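PDB 5IZ5: cytosolic phospholipase A2 delta from Homo sapiens, which hydrolyses glycerophospholipids at the sn-2 position in a calcium-dependent manner, with a preference for linoleic acid, releasing a fatty acid and a lysophospholipid. Local coordinates for residues 479-484 and 494-499. The protein carries 3 engineered substitutions. Sequence-based numbering, arbitrary orientation.
Sequences LDFKEW and FLKYGA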
loop_
_atom_site.group_PDB
_atom_site.type_symbol
_atom_site.label_atom_id
_atom_site.label_comp_id
_atom_site.label_asym_id
_atom_site.label_seq_id
_atom_site.Cartn_x
_atom_site.Cartn_y
_atom_site.Cartn_z
ATOM N N LEU B 479 -4.975 -3.155 15.141
ATOM C CA LEU B 479 -5.924 -3.776 14.192
ATOM C C LEU B 479 -6.375 -2.748 13.148
ATOM O O LEU B 479 -6.476 -3.040 11.946
ATOM C CB LEU B 479 -7.145 -4.329 14.955
ATOM C CG LEU B 479 -8.252 -5.185 14.279
ATOM C CD1 LEU B 479 -9.155 -4.373 13.347
ATOM C CD2 LEU B 479 -7.666 -6.389 13.548
ATOM N N ASP B 480 -6.631 -1.540 13.638
ATOM C CA ASP B 480 -7.137 -0.429 12.834
ATOM C C ASP B 480 -6.059 0.581 12.403
ATOM O O ASP B 480 -6.393 1.702 12.013
ATOM C CB ASP B 480 -8.282 0.289 13.572
ATOM C CG ASP B 480 -7.887 0.776 14.959
ATOM O OD1 ASP B 480 -8.589 1.664 15.485
ATOM O OD2 ASP B 480 -6.893 0.273 15.531
ATOM N N PHE B 481 -4.784 0.194 12.501
ATOM C CA PHE B 481 -3.696 0.878 11.793
ATOM C C PHE B 481 -3.836 0.609 10.304
ATOM O O PHE B 481 -3.847 -0.546 9.887
ATOM C CB PHE B 481 -2.346 0.353 12.263
ATOM C CG PHE B 481 -1.162 0.943 11.531
ATOM C CD1 PHE B 481 -0.682 0.354 10.366
ATOM C CD2 PHE B 481 -0.513 2.070 12.019
ATOM C CE1 PHE B 481 0.409 0.883 9.700
ATOM C CE2 PHE B 481 0.582 2.601 11.357
ATOM C CZ PHE B 481 1.043 2.007 10.197
ATOM N N LYS B 482 -3.922 1.664 9.504
ATOM C CA LYS B 482 -4.204 1.501 8.080
ATOM C C LYS B 482 -3.767 2.724 7.295
ATOM O O LYS B 482 -4.082 3.845 7.664
ATOM C CB LYS B 482 -5.704 1.238 7.872
ATOM C CG LYS B 482 -6.611 2.276 8.498
ATOM C CD LYS B 482 -8.059 1.868 8.310
ATOM C CE LYS B 482 -8.997 3.064 8.259
ATOM N NZ LYS B 482 -10.131 2.804 7.324
ATOM N N GLU B 483 -3.038 2.473 6.212
ATOM C CA GLU B 483 -2.433 3.497 5.364
ATOM C C GLU B 483 -2.867 3.298 3.921
ATOM O O GLU B 483 -2.773 2.193 3.382
ATOM C CB GLU B 483 -0.907 3.412 5.453
ATOM C CG GLU B 483 -0.394 3.526 6.879
ATOM C CD GLU B 483 1.089 3.245 7.003
ATOM O OE1 GLU B 483 1.772 4.036 7.676
ATOM O OE2 GLU B 483 1.567 2.232 6.445
ATOM N N TRP B 484 -3.334 4.372 3.295
ATOM C CA TRP B 484 -3.802 4.291 1.916
ATOM C C TRP B 484 -2.614 4.219 0.964
ATOM O O TRP B 484 -1.698 5.042 1.041
ATOM C CB TRP B 484 -4.709 5.477 1.570
ATOM C CG TRP B 484 -6.000 5.459 2.344
ATOM C CD1 TRP B 484 -6.274 6.137 3.493
ATOM C CD2 TRP B 484 -7.175 4.701 2.035
ATOM N NE1 TRP B 484 -7.553 5.851 3.916
ATOM C CE2 TRP B 484 -8.129 4.972 3.037
ATOM C CE3 TRP B 484 -7.514 3.820 1.008
ATOM C CZ2 TRP B 484 -9.407 4.390 3.040
ATOM C CZ3 TRP B 484 -8.784 3.241 1.008
ATOM C CH2 TRP B 484 -9.717 3.532 2.016
ATOM N N PHE B 494 2.366 5.926 -1.044
ATOM C CA PHE B 494 1.670 6.232 0.182
ATOM C C PHE B 494 1.301 7.694 0.205
ATOM O O PHE B 494 2.184 8.549 0.154
ATOM C CB PHE B 494 2.581 5.963 1.392
ATOM C CG PHE B 494 2.791 4.519 1.693
ATOM C CD1 PHE B 494 2.116 3.926 2.750
ATOM C CD2 PHE B 494 3.701 3.754 0.961
ATOM C CE1 PHE B 494 2.319 2.597 3.051
ATOM C CE2 PHE B 494 3.904 2.422 1.259
ATOM C CZ PHE B 494 3.207 1.844 2.308
ATOM N N LEU B 495 0.007 7.975 0.332
ATOM C CA LEU B 495 -0.466 9.347 0.498
ATOM C C LEU B 495 0.100 9.984 1.790
ATOM O O LEU B 495 0.542 11.123 1.791
ATOM C CB LEU B 495 -2.003 9.383 0.487
ATOM C CG LEU B 495 -2.702 8.913 -0.802
ATOM C CD1 LEU B 495 -4.217 8.848 -0.618
ATOM C CD2 LEU B 495 -2.348 9.797 -1.988
ATOM N N LYS B 496 0.131 9.223 2.878
ATOM C CA LYS B 496 0.631 9.726 4.166
ATOM C C LYS B 496 2.119 10.152 4.147
ATOM O O LYS B 496 2.494 11.153 4.767
ATOM C CB LYS B 496 0.421 8.656 5.246
ATOM C CG LYS B 496 0.756 9.056 6.686
ATOM C CD LYS B 496 1.262 7.857 7.502
ATOM C CE LYS B 496 0.155 6.979 8.026
ATOM N NZ LYS B 496 0.669 6.112 9.117
ATOM N N TYR B 497 2.962 9.404 3.438
ATOM C CA TYR B 497 4.419 9.635 3.480
ATOM C C TYR B 497 4.954 10.427 2.277
ATOM O O TYR B 497 6.141 10.799 2.240
ATOM C CB TYR B 497 5.171 8.306 3.572
ATOM C CG TYR B 497 4.836 7.445 4.769
ATOM C CD1 TYR B 497 5.239 7.801 6.046
ATOM C CD2 TYR B 497 4.150 6.256 4.615
ATOM C CE1 TYR B 497 4.934 7.004 7.143
ATOM C CE2 TYR B 497 3.848 5.448 5.693
ATOM C CZ TYR B 497 4.243 5.826 6.958
ATOM O OH TYR B 497 3.946 5.029 8.035
ATOM N N GLY B 498 4.090 10.676 1.292
ATOM C CA GLY B 498 4.493 11.401 0.094
ATOM C C GLY B 498 5.632 10.718 -0.642
ATOM O O GLY B 498 6.604 11.358 -1.032
ATOM N N ALA B 499 5.494 9.415 -0.846
ATOM C CA ALA B 499 6.581 8.597 -1.370
ATOM C C ALA B 499 6.030 7.590 -2.358
ATOM O O ALA B 499 5.135 6.818 -2.030
ATOM C CB ALA B 499 7.303 7.898 -0.228
HETATM O O HOH W 1 -0.804 6.340 2.979
#
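Trp484 and Phe494, with CA atoms 6.1 Å apart, mark where strand 482-487 parts from its antiparallel neighbour 492-494, and a weak bond from Leu495 N to Trp484 O (3.5 Å) closes the pair. The loop beyond turns back into strand 499-501 through a G1 beta bulge, Gly498 and Ala499 both facing Phe494, within the mixed sheet of the catalytic domain. As the segments diverge, a water spans the gap, donating to Trp484 O and accepting from Lys496 N. The example illustrates how a buried carboxylate can knit a strand to a loop. Glu483 reaches over, its extended chain (chi2 172°) carrying OE1 across to two donors, Lys496 NZ and Tyr497 OH, which subtend about a right angle there. Lys496, bent at chi2 and chi3, brings NZ to the anti lone pair of Glu483 OE1 in a salt bridge of 2.8 Å; Asp634 gives the ammonium a second anionic partner. Tyr497 OH donates to Glu483 OE1, although the modelled 2.4 Å is doubtfully short, and the tyrosine ring stands almost perpendicular to the carboxylate. Asn470 and Thr641 bind OE2, so both oxygens have partners, which should hold the carboxylate against turning. A glutamine in place of Glu483 would probably leave the Lys496 ammonium without one of its two countercharges and disturb the donors gathered round the carboxylate. Trp484 CB meets Leu495 CD1, while the indole of Trp484 leads away and its NE1 bonds to Tyr693. Phe494 CE1 comes obliquely to Glu483 OE2 at 3.5 Å.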